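Local coordinates for F-actin-capping protein subunit alpha (Plasmodium berghei, PDB 7A0H) that probably caps the fast-growing barbed ends of actin filaments as a homodimer, blocking subunit exchange there without severing the filament, at residues A[49-52]-A[53-57]; A[80-83]-A[84-87]; A[125-129]-A[130-134]; A[199-202]-A[203-206]; A[240-243]-A[244-247]. One frame throughout, in Å; residues are numbered along the deposited sequence.

Contact 1: A[49-52]-A[53-57]; sequences ISKY and NEDNY
Tyr-52 and Asn-56 meet at the C-terminal end of helix 39-55, where the last turn gives way to a loop and each face of the helix is finished differently. The compact side is that of Asn-53 and Glu-54, whose backbone N-H groups donate to Ile-49 O and Ser-50 O in the regular helical pattern. Asn-53 turns CB and CG over the carbonyl of Ile-49, at 3.4 Å from CG to O, and its OD1 is shut in without a polar partner, while ND2 reaches a weak bond to His-93. Glu-54 packs CG at 3.1 Å from Ser-50 O and runs on extended, carrying its carboxylate to Tyr-80 OH and Lys-75 of the neighbouring small sheet. On the solvent side the packing gives way to charge. Lys-51, its chain bent at chi2 and chi4, reaches forward along one turn so that NZ lies 2.8 Å from Asp-55 OD1, approaching on the syn side of that oxygen; the second oxygen, OD2, is held only weakly. This exposed salt bridge places a lysine ammonium near the negative end of the helix dipole, a placement that is probably favourable. Between the two sides stands the Tyr-52 ring, which packs against Pro-21 of helix 21-35. Asn-56 ties off the end of the helix: its ND2 donates to Tyr-52 O at 2.9 Å, along a somewhat bent N-H...O path of 140°. The same ND2 rides 3.5 Å above the centre of the Tyr-52 ring, with the amide and ring planes 53° apart.

Contact 2: A[80-83]-A[84-87]; sequences YLHP and NLKI
His-82 and Ile-87 are joined by a nearly straight backbone bond, His-82 N to Ile-87 O at 2.8 Å with an N-H...O angle of 171°, which starts the pairing of strands 79-82 and 87-92. Next to it Lys-86 N donates to His-82 O at 2.9 Å, so that Lys-86 and Ile-87 both face one histidine: a G1 beta bulge, with Lys-86 in the left-handed backbone region (phi 64°). The imidazole adds a third tie. With CG trans to the backbone N (chi1 -172°), the ring is carried out over the following residues and presents ND1 to Leu-85 N at 2.9 Å; the donor lies close to the ring plane. Lys-86 then bends its chain back across the loop, bringing NZ to 2.8 Å from Pro-83 O, nearly in line with that carbonyl. The ammonium has a stronger partner in Glu-114, and helix 112-131 also supplies Arg-117 to Asn-84 OD1. Farther out the packing is apolar. Leu-85 lays CD1 over one face of the histidine ring, 3.5 Å from its centroid, a CH-pi contact displaced toward the CE1 corner, where Leu-85 CG comes to 3.2 Å. Pro-83 packs on Ser-161 and Tyr-163 of strand 154-167. Since ND1 accepts a backbone N-H, any proton on this imidazole should sit on NE2, and a neutral ring is the likely form; the side chain thus serves as an acceptor that probably helps hold the bulged turn.

Contact 3: A[125-129]-A[130-134]; sequences KEYVD and IYYKK
Tyr-127 and Tyr-131, one helical turn apart near the end of helix 112-131, bring their rings together at 3.3 Å between Tyr-127 CD1 and Tyr-131 CD2. Having CG trans to N (chi1 164°) turns the Tyr-127 ring toward Tyr-131. The planes are 47° apart, so the pair is neither stacked nor T-shaped. On its other flank Tyr-127 receives Tyr-132, whose edge is offset toward the Tyr-127 face with the planes at 69°; the CE2 atoms of Tyr-127 and Tyr-132 are 3.9 Å apart. Val-128 completes the group, setting CB over one face of the Tyr-132 ring. A polar site follows. Tyr-132 is the first residue to leave helical geometry, though its N still donates to Val-128 O at 3.0 Å, and the chain then turns back toward Asp-129. NZ of Lys-134 meets Asp-129 OD1 at 2.9 Å on the anti side of that oxygen and somewhat out of the carboxylate plane, makes a weak bond to Asp-129 O, and donates to a water at 2.8 Å. That water also lies against Val-128 O and Tyr-132 O. Glu-258 of helix 243-266 sets the cluster from outside, its OE1 bound to both Tyr-127 OH and Tyr-132 OH, while Arg-255 holds Tyr-131 OH. Leu-286 of the second subunit packs on Tyr-127 and Tyr-131, and Pro-285 of the second subunit on Tyr-132, so the aromatic group belongs to the dimer interface. At the helix end, the ammonium of Lys-134 sits where backbone carbonyls gather and probably offsets their negative potential.

Contact 4: A[199-202]-A[203-206]; sequences NFLE and ADQE
Leu-201 and Asp-204 face each other across a type I beta turn that connects strand 187-200 to strand 206-220, and the turn is fastened in both directions. Asp-204 N donates to Leu-201 O at 3.1 Å, meeting the carbonyl from well above its plane. In return the carboxylate folds back beside the first arm of the turn: CG stands next to its own backbone N (chi1 -72°), and OD2 takes the N-H of Leu-201 at 2.9 Å. The bond is nearly straight at the hydrogen, 172°, yet the donor stands over the flat carboxylate, 73° out of its plane. The second oxygen, OD1, leans on the leucine instead, 3.5 Å from Leu-201 CB, with CD1 just beyond. Phe-200, the last strand residue, sends its ring away from the turn toward Tyr-116, while Glu-202 also reaches Tyr-116 of helix 112-131. A water lies 3.0 Å from Leu-201 O and 2.8 Å from Asp-204 O, beside the carbonyls of the first and last turn residues. Accepting a backbone N-H at this surface position probably favours the ionised carboxylate, making Asp-204 a polar brace for the reversal between two long strands.

Contact 5: A[240-243]-A[244-247]; sequences TNDI and ENFA
Asp-242 reaches Asn-245 because its carboxylate carbon lies trans to the backbone N (chi1 178°), an orientation that swings the group forward over the first turn of helix 243-266. OD1 then receives Asn-245 N at 2.7 Å, met almost in line with the C-O bond: Asp-242 is the N-cap, capping one of the first-turn amides, which lack an i-4 helical carbonyl. Asn-245 takes a different staggered position, CG beside its own N (chi1 -72°), which lays its amide next to the capping carboxylate, with the planes 40° apart and CG 3.0 Å from Asp-242 OD1. The remaining oxygen, OD2, accepts from a water that in turn accepts from Glu-244 N, so a second amide of the first turn is served through solvent. Regular bonding starts at once, Phe-246 N to Asp-242 O at 3.0 Å and Ala-247 N to Ile-243 O. Upstream, Thr-240 OG1 accepts from Asp-242 N at 3.1 Å, an ST turn that steadies the capping residue. A negative carboxylate here probably interacts well with the positive end of the helix dipole. The capped turn follows strand 223-238 and rests on helix 112-131, where Ile-243 touches Ile-112, Tyr-116 and Ala-119, while the Phe-246 ring meets Tyr-116 of that helix edge-to-face and also meets Phe-200 at the end of strand 187-200.

From the N terminus the five contacts come strictly in series, none enclosing or crossing another; contacts 2 and 4 close short turns, while 1, 3 and 5 finish or start helices. Contact 1 ends helix 39-55 of the N-terminal helical part; contact 2 reverses the chain in the small antiparallel sheet, and the two meet where Glu-54 reaches Tyr-80. Contact 3 ends helix 112-131, brushing contact 2 through Lys-125 and Asn-84. Contact 4 turns the chain between two strands of the large antiparallel sheet, and contact 5 starts helix 243-266. These last two lie about 10 Å apart between centres and touch through their phenylalanines, tying sheet to helix.

Contact 1: A[49-52]-A[53-57]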
# COMPACT_ATOMS: atom_id res chain seq x y z
N ILE A 49 -15.30 -10.10 -5.51
CA ILE A 49 -15.65 -8.96 -4.69
C ILE A 49 -16.52 -9.40 -3.51
O ILE A 49 -16.42 -8.86 -2.41
CB ILE A 49 -16.33 -7.91 -5.57
CG1 ILE A 49 -15.29 -7.30 -6.51
CG2 ILE A 49 -16.90 -6.79 -4.79
CD1 ILE A 49 -14.21 -6.47 -5.76
N SER A 50 -17.41 -10.37 -3.69
CA SER A 50 -18.22 -10.79 -2.57
C SER A 50 -17.34 -11.32 -1.45
O SER A 50 -17.62 -11.09 -0.28
CB SER A 50 -19.23 -11.83 -3.01
OG SER A 50 -18.57 -12.99 -3.51
N LYS A 51 -16.30 -12.06 -1.78
CA LYS A 51 -15.42 -12.60 -0.75
C LYS A 51 -14.63 -11.48 -0.10
O LYS A 51 -14.45 -11.45 1.12
CB LYS A 51 -14.49 -13.63 -1.37
CG LYS A 51 -13.50 -14.25 -0.39
CD LYS A 51 -14.17 -15.19 0.60
CE LYS A 51 -13.16 -16.09 1.32
NZ LYS A 51 -12.48 -15.37 2.43
N TYR A 52 -14.06 -10.62 -0.93
CA TYR A 52 -13.47 -9.39 -0.42
C TYR A 52 -14.39 -8.68 0.57
O TYR A 52 -13.96 -8.27 1.66
CB TYR A 52 -13.16 -8.51 -1.63
CG TYR A 52 -12.56 -7.23 -1.27
CD1 TYR A 52 -11.20 -7.14 -1.06
CD2 TYR A 52 -13.35 -6.12 -1.06
CE1 TYR A 52 -10.63 -5.95 -0.68
CE2 TYR A 52 -12.80 -4.92 -0.67
CZ TYR A 52 -11.43 -4.84 -0.49
OH TYR A 52 -10.87 -3.63 -0.14
N ASN A 53 -15.67 -8.50 0.21
CA ASN A 53 -16.61 -7.83 1.09
C ASN A 53 -16.78 -8.60 2.39
O ASN A 53 -16.89 -8.04 3.47
CB ASN A 53 -18.00 -7.70 0.41
CG ASN A 53 -18.10 -6.52 -0.52
OD1 ASN A 53 -17.14 -5.77 -0.66
ND2 ASN A 53 -19.26 -6.35 -1.19
N GLU A 54 -16.82 -9.90 2.29
CA GLU A 54 -17.00 -10.69 3.49
C GLU A 54 -15.78 -10.56 4.36
O GLU A 54 -15.91 -10.40 5.59
CB GLU A 54 -17.31 -12.12 3.10
CG GLU A 54 -18.68 -12.18 2.42
CD GLU A 54 -18.97 -13.53 1.78
OE1 GLU A 54 -18.06 -14.39 1.80
OE2 GLU A 54 -20.11 -13.73 1.31
N ASP A 55 -14.59 -10.58 3.75
CA ASP A 55 -13.34 -10.47 4.48
C ASP A 55 -13.21 -9.15 5.22
O ASP A 55 -12.30 -8.99 6.04
CB ASP A 55 -12.16 -10.69 3.56
CG ASP A 55 -12.05 -12.12 3.15
OD1 ASP A 55 -12.89 -12.90 3.64
OD2 ASP A 55 -11.14 -12.48 2.39
N ASN A 56 -13.99 -8.14 4.86
CA ASN A 56 -13.75 -6.82 5.43
C ASN A 56 -14.97 -6.32 6.17
O ASN A 56 -15.04 -5.12 6.47
CB ASN A 56 -13.33 -5.83 4.36
CG ASN A 56 -11.91 -6.08 3.89
OD1 ASN A 56 -10.95 -5.86 4.67
ND2 ASN A 56 -11.75 -6.61 2.67
N TYR A 57 -15.95 -7.18 6.47
CA TYR A 57 -17.05 -6.75 7.31
C TYR A 57 -17.56 -5.43 6.77
O TYR A 57 -17.67 -4.45 7.51
CB TYR A 57 -16.63 -6.59 8.80
CG TYR A 57 -16.18 -7.91 9.37
CD1 TYR A 57 -17.09 -8.79 9.92
CD2 TYR A 57 -14.87 -8.27 9.31
CE1 TYR A 57 -16.68 -10.04 10.36
CE2 TYR A 57 -14.45 -9.49 9.77
CZ TYR A 57 -15.35 -10.35 10.32
OH TYR A 57 -14.93 -11.55 10.75

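Contact 2: A[80-83]-A[84-87]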
# COMPACT_ATOMS: atom_id res chain seq x y z
N TYR A 80 -27.67 -12.81 3.55
CA TYR A 80 -26.97 -12.26 4.71
C TYR A 80 -28.00 -11.97 5.78
O TYR A 80 -28.99 -11.29 5.52
CB TYR A 80 -26.19 -10.97 4.36
CG TYR A 80 -25.08 -11.32 3.38
CD1 TYR A 80 -23.90 -11.85 3.85
CD2 TYR A 80 -25.26 -11.18 1.97
CE1 TYR A 80 -22.92 -12.24 2.99
CE2 TYR A 80 -24.25 -11.55 1.05
CZ TYR A 80 -23.12 -12.11 1.56
OH TYR A 80 -22.18 -12.45 0.67
N LEU A 81 -27.74 -12.40 7.03
CA LEU A 81 -28.74 -12.27 8.08
C LEU A 81 -28.61 -10.91 8.71
O LEU A 81 -27.50 -10.40 8.96
CB LEU A 81 -28.59 -13.34 9.16
CG LEU A 81 -29.62 -13.32 10.31
CD1 LEU A 81 -31.02 -13.73 9.85
CD2 LEU A 81 -29.16 -14.22 11.47
N HIS A 82 -29.73 -10.29 8.91
CA HIS A 82 -29.77 -9.24 9.91
C HIS A 82 -30.44 -9.82 11.18
O HIS A 82 -31.65 -10.01 11.19
CB HIS A 82 -30.56 -8.05 9.38
CG HIS A 82 -30.50 -6.85 10.27
ND1 HIS A 82 -31.22 -6.76 11.43
CD2 HIS A 82 -29.88 -5.65 10.09
CE1 HIS A 82 -31.09 -5.53 11.92
NE2 HIS A 82 -30.26 -4.85 11.15
N PRO A 83 -29.70 -10.15 12.24
CA PRO A 83 -30.29 -10.93 13.35
C PRO A 83 -31.33 -10.19 14.18
O PRO A 83 -32.26 -10.81 14.72
CB PRO A 83 -29.07 -11.36 14.17
CG PRO A 83 -27.96 -10.53 13.71
CD PRO A 83 -28.22 -10.23 12.25
N ASN A 84 -31.26 -8.89 14.28
CA ASN A 84 -32.35 -8.24 14.98
C ASN A 84 -33.61 -8.12 14.20
O ASN A 84 -34.69 -8.27 14.77
CB ASN A 84 -31.92 -6.89 15.51
CG ASN A 84 -30.97 -7.04 16.69
OD1 ASN A 84 -30.75 -8.18 17.20
ND2 ASN A 84 -30.31 -5.97 17.04
N LEU A 85 -33.54 -7.76 12.90
CA LEU A 85 -34.77 -7.68 12.12
C LEU A 85 -35.30 -9.04 11.69
O LEU A 85 -36.47 -9.12 11.28
CB LEU A 85 -34.59 -6.78 10.87
CG LEU A 85 -34.26 -5.34 11.24
CD1 LEU A 85 -33.73 -4.53 10.12
CD2 LEU A 85 -35.51 -4.69 11.75
N LYS A 86 -34.49 -10.10 11.73
CA LYS A 86 -34.95 -11.41 11.30
C LYS A 86 -35.31 -11.38 9.82
O LYS A 86 -36.44 -11.63 9.40
CB LYS A 86 -36.14 -11.84 12.16
CG LYS A 86 -35.80 -12.04 13.68
CD LYS A 86 -34.68 -13.11 13.81
CE LYS A 86 -34.46 -13.60 15.26
NZ LYS A 86 -33.82 -12.60 16.16
N ILE A 87 -34.29 -11.10 9.03
CA ILE A 87 -34.41 -10.80 7.60
C ILE A 87 -33.14 -11.36 6.97
O ILE A 87 -32.06 -11.23 7.57
CB ILE A 87 -34.53 -9.29 7.40
CG1 ILE A 87 -35.99 -8.91 7.21
CG2 ILE A 87 -33.57 -8.81 6.32
CD1 ILE A 87 -36.16 -7.40 7.30

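Contact 3: A[125-129]-A[130-134]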
# COMPACT_ATOMS: atom_id res chain seq x y z
N LYS A 125 -24.92 -2.71 22.16
CA LYS A 125 -25.38 -1.38 21.80
C LYS A 125 -25.17 -0.36 22.92
O LYS A 125 -24.79 0.79 22.65
CB LYS A 125 -26.86 -1.44 21.36
CG LYS A 125 -26.90 -2.16 19.89
CD LYS A 125 -28.20 -2.16 19.19
CE LYS A 125 -28.10 -3.05 17.94
NZ LYS A 125 -27.22 -2.49 16.86
N GLU A 126 -25.41 -0.75 24.18
CA GLU A 126 -25.24 0.23 25.25
C GLU A 126 -23.79 0.66 25.32
O GLU A 126 -23.46 1.85 25.49
CB GLU A 126 -25.74 -0.37 26.59
CG GLU A 126 -25.44 0.45 27.85
CD GLU A 126 -25.90 -0.24 29.18
OE1 GLU A 126 -25.42 -1.38 29.51
OE2 GLU A 126 -26.74 0.38 29.89
N TYR A 127 -22.91 -0.31 25.13
CA TYR A 127 -21.50 -0.07 25.24
C TYR A 127 -21.07 0.98 24.23
O TYR A 127 -20.36 1.95 24.56
CB TYR A 127 -20.80 -1.41 25.02
CG TYR A 127 -19.32 -1.24 24.72
CD1 TYR A 127 -18.49 -0.82 25.68
CD2 TYR A 127 -18.76 -1.51 23.41
CE1 TYR A 127 -17.12 -0.68 25.48
CE2 TYR A 127 -17.43 -1.41 23.18
CZ TYR A 127 -16.59 -0.93 24.23
OH TYR A 127 -15.26 -0.70 24.00
N VAL A 128 -21.50 0.81 22.97
CA VAL A 128 -21.16 1.79 21.93
C VAL A 128 -21.75 3.14 22.29
O VAL A 128 -21.11 4.18 22.14
CB VAL A 128 -21.72 1.27 20.57
CG1 VAL A 128 -21.68 2.37 19.53
CG2 VAL A 128 -20.96 0.04 20.17
N ASP A 129 -22.97 3.13 22.74
CA ASP A 129 -23.62 4.37 23.12
C ASP A 129 -22.85 5.09 24.21
O ASP A 129 -22.73 6.33 24.21
CB ASP A 129 -25.03 4.00 23.63
CG ASP A 129 -25.83 5.18 24.06
OD1 ASP A 129 -25.84 6.19 23.33
OD2 ASP A 129 -26.51 5.08 25.11
N ILE A 130 -22.36 4.34 25.18
CA ILE A 130 -21.72 5.03 26.29
C ILE A 130 -20.31 5.51 25.92
O ILE A 130 -19.89 6.57 26.36
CB ILE A 130 -21.68 4.11 27.52
CG1 ILE A 130 -23.11 3.90 28.03
CG2 ILE A 130 -20.87 4.73 28.65
CD1 ILE A 130 -23.23 2.81 29.14
N TYR A 131 -19.55 4.71 25.17
CA TYR A 131 -18.11 4.91 25.04
C TYR A 131 -17.58 5.42 23.68
O TYR A 131 -16.45 5.94 23.66
CB TYR A 131 -17.40 3.59 25.33
CG TYR A 131 -17.58 3.22 26.73
CD1 TYR A 131 -16.94 3.93 27.71
CD2 TYR A 131 -18.36 2.17 27.09
CE1 TYR A 131 -17.11 3.62 29.02
CE2 TYR A 131 -18.51 1.86 28.34
CZ TYR A 131 -17.89 2.58 29.33
OH TYR A 131 -18.06 2.23 30.65
N TYR A 132 -18.31 5.23 22.57
CA TYR A 132 -17.90 5.74 21.24
C TYR A 132 -18.28 7.22 21.09
O TYR A 132 -19.37 7.65 21.45
CB TYR A 132 -18.58 4.90 20.09
CG TYR A 132 -17.92 3.55 19.87
CD1 TYR A 132 -17.76 2.99 18.59
CD2 TYR A 132 -17.42 2.84 20.95
CE1 TYR A 132 -17.08 1.78 18.41
CE2 TYR A 132 -16.78 1.64 20.79
CZ TYR A 132 -16.60 1.09 19.52
OH TYR A 132 -15.88 -0.13 19.41
N LYS A 133 -17.35 7.99 20.61
CA LYS A 133 -17.61 9.31 20.07
C LYS A 133 -18.98 9.42 19.41
O LYS A 133 -19.37 8.59 18.57
CB LYS A 133 -16.55 9.66 19.00
CG LYS A 133 -15.10 9.82 19.50
CD LYS A 133 -14.07 10.05 18.34
CE LYS A 133 -12.67 9.89 18.88
NZ LYS A 133 -11.60 9.83 17.82
N LYS A 134 -19.66 10.52 19.70
CA LYS A 134 -20.77 11.06 18.94
C LYS A 134 -20.30 12.33 18.20
O LYS A 134 -19.13 12.71 18.27
CB LYS A 134 -21.96 11.30 19.89
CG LYS A 134 -22.38 10.07 20.78
CD LYS A 134 -23.49 10.40 21.74
CE LYS A 134 -23.80 9.25 22.67
NZ LYS A 134 -24.15 8.05 21.87
O HOH W 1 -21.81 6.81 20.97
O HOH W 2 -20.65 8.27 24.21

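Contact 4: A[199-202]-A[203-206]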
# COMPACT_ATOMS: atom_id res chain seq x y z
N ASN A 199 -17.66 -19.65 22.09
CA ASN A 199 -18.29 -20.93 21.82
C ASN A 199 -18.42 -21.63 23.17
O ASN A 199 -17.42 -21.92 23.82
CB ASN A 199 -17.45 -21.74 20.81
CG ASN A 199 -18.17 -22.97 20.30
OD1 ASN A 199 -19.25 -22.87 19.70
ND2 ASN A 199 -17.64 -24.14 20.63
N PHE A 200 -19.65 -22.00 23.56
CA PHE A 200 -19.92 -22.31 24.96
C PHE A 200 -21.16 -23.17 25.13
O PHE A 200 -22.05 -23.19 24.28
CB PHE A 200 -20.11 -21.02 25.79
CG PHE A 200 -21.40 -20.36 25.52
CD1 PHE A 200 -22.39 -20.36 26.47
CD2 PHE A 200 -21.66 -19.74 24.30
CE1 PHE A 200 -23.64 -19.77 26.20
CE2 PHE A 200 -22.89 -19.14 24.03
CZ PHE A 200 -23.89 -19.17 24.95
N LEU A 201 -21.21 -23.86 26.27
CA LEU A 201 -22.42 -24.53 26.74
C LEU A 201 -23.16 -23.69 27.78
O LEU A 201 -22.57 -22.90 28.52
CB LEU A 201 -22.08 -25.89 27.34
CG LEU A 201 -21.62 -26.91 26.33
CD1 LEU A 201 -20.89 -27.97 27.12
CD2 LEU A 201 -22.86 -27.47 25.46
N GLU A 202 -24.46 -23.94 27.89
CA GLU A 202 -25.26 -23.30 28.93
C GLU A 202 -24.69 -23.54 30.32
O GLU A 202 -24.71 -22.65 31.17
CB GLU A 202 -26.68 -23.86 28.86
CG GLU A 202 -27.72 -23.04 29.54
CD GLU A 202 -29.10 -23.46 29.14
OE1 GLU A 202 -29.24 -24.18 28.09
OE2 GLU A 202 -30.02 -23.08 29.90
N ALA A 203 -24.18 -24.73 30.56
CA ALA A 203 -23.73 -25.11 31.88
C ALA A 203 -22.37 -24.53 32.21
O ALA A 203 -22.00 -24.52 33.37
CB ALA A 203 -23.73 -26.64 31.98
N ASP A 204 -21.59 -24.11 31.22
CA ASP A 204 -20.25 -23.60 31.48
C ASP A 204 -20.23 -22.47 32.51
O ASP A 204 -20.99 -21.51 32.43
CB ASP A 204 -19.64 -23.05 30.17
CG ASP A 204 -19.25 -24.13 29.14
OD1 ASP A 204 -19.32 -25.33 29.43
OD2 ASP A 204 -18.86 -23.76 28.00
N GLN A 205 -19.25 -22.50 33.41
CA GLN A 205 -19.00 -21.33 34.28
C GLN A 205 -17.78 -20.55 33.83
O GLN A 205 -17.54 -19.44 34.32
CB GLN A 205 -18.89 -21.71 35.75
CG GLN A 205 -20.23 -22.34 36.24
CD GLN A 205 -20.22 -22.76 37.73
OE1 GLN A 205 -19.38 -23.52 38.19
NE2 GLN A 205 -21.17 -22.21 38.47
N GLU A 206 -17.03 -21.11 32.89
CA GLU A 206 -15.91 -20.42 32.28
C GLU A 206 -16.01 -20.50 30.76
O GLU A 206 -16.25 -21.56 30.18
CB GLU A 206 -14.61 -21.05 32.78
CG GLU A 206 -13.45 -20.23 32.33
CD GLU A 206 -12.14 -20.71 32.88
OE1 GLU A 206 -11.45 -21.43 32.11
OE2 GLU A 206 -11.82 -20.38 34.08
O HOH W 3 -22.52 -20.55 30.31

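Contact 5: A[240-243]-A[244-247]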
# COMPACT_ATOMS: atom_id res chain seq x y z
N THR A 240 -21.95 -17.20 34.92
CA THR A 240 -22.99 -18.01 35.55
C THR A 240 -24.11 -18.28 34.53
O THR A 240 -24.07 -17.81 33.40
CB THR A 240 -23.63 -17.30 36.78
OG1 THR A 240 -24.35 -16.13 36.34
CG2 THR A 240 -22.56 -16.84 37.76
N ASN A 241 -25.15 -18.96 34.98
CA ASN A 241 -26.32 -19.15 34.15
C ASN A 241 -27.20 -17.91 34.04
O ASN A 241 -28.22 -17.97 33.36
CB ASN A 241 -27.11 -20.38 34.64
CG ASN A 241 -27.72 -20.23 36.04
OD1 ASN A 241 -27.65 -19.19 36.71
ND2 ASN A 241 -28.34 -21.31 36.48
N ASP A 242 -26.86 -16.79 34.67
CA ASP A 242 -27.66 -15.58 34.49
C ASP A 242 -27.26 -14.94 33.16
O ASP A 242 -26.10 -14.55 33.00
CB ASP A 242 -27.45 -14.60 35.65
CG ASP A 242 -28.24 -13.29 35.45
OD1 ASP A 242 -27.71 -12.37 34.79
OD2 ASP A 242 -29.40 -13.19 35.92
N ILE A 243 -28.23 -14.78 32.24
CA ILE A 243 -27.96 -14.47 30.83
C ILE A 243 -27.48 -13.03 30.70
O ILE A 243 -26.47 -12.73 30.01
CB ILE A 243 -29.19 -14.78 29.95
CG1 ILE A 243 -29.41 -16.31 29.94
CG2 ILE A 243 -29.02 -14.23 28.49
CD1 ILE A 243 -30.71 -16.77 29.31
N GLU A 244 -28.12 -12.13 31.40
CA GLU A 244 -27.71 -10.75 31.34
C GLU A 244 -26.33 -10.53 31.93
O GLU A 244 -25.50 -9.79 31.35
CB GLU A 244 -28.73 -9.93 32.09
CG GLU A 244 -28.39 -8.53 32.16
CD GLU A 244 -29.45 -7.66 32.84
OE1 GLU A 244 -30.64 -8.07 33.00
OE2 GLU A 244 -29.02 -6.56 33.26
N ASN A 245 -26.03 -11.18 33.04
CA ASN A 245 -24.71 -11.02 33.63
C ASN A 245 -23.64 -11.57 32.69
O ASN A 245 -22.52 -11.06 32.64
CB ASN A 245 -24.61 -11.73 34.98
CG ASN A 245 -25.39 -11.03 36.12
OD1 ASN A 245 -25.86 -9.89 35.98
ND2 ASN A 245 -25.54 -11.76 37.25
N PHE A 246 -23.97 -12.67 32.00
CA PHE A 246 -23.12 -13.25 30.96
C PHE A 246 -22.75 -12.20 29.89
O PHE A 246 -21.58 -11.99 29.61
CB PHE A 246 -23.86 -14.46 30.35
CG PHE A 246 -23.12 -15.19 29.18
CD1 PHE A 246 -22.40 -16.37 29.42
CD2 PHE A 246 -23.16 -14.70 27.87
CE1 PHE A 246 -21.75 -17.05 28.40
CE2 PHE A 246 -22.46 -15.34 26.83
CZ PHE A 246 -21.79 -16.55 27.07
N ALA A 247 -23.73 -11.44 29.42
CA ALA A 247 -23.53 -10.41 28.41
C ALA A 247 -22.64 -9.30 28.95
O ALA A 247 -21.66 -8.84 28.30
CB ALA A 247 -24.94 -9.92 27.99
O HOH W 4 -30.84 -12.70 33.18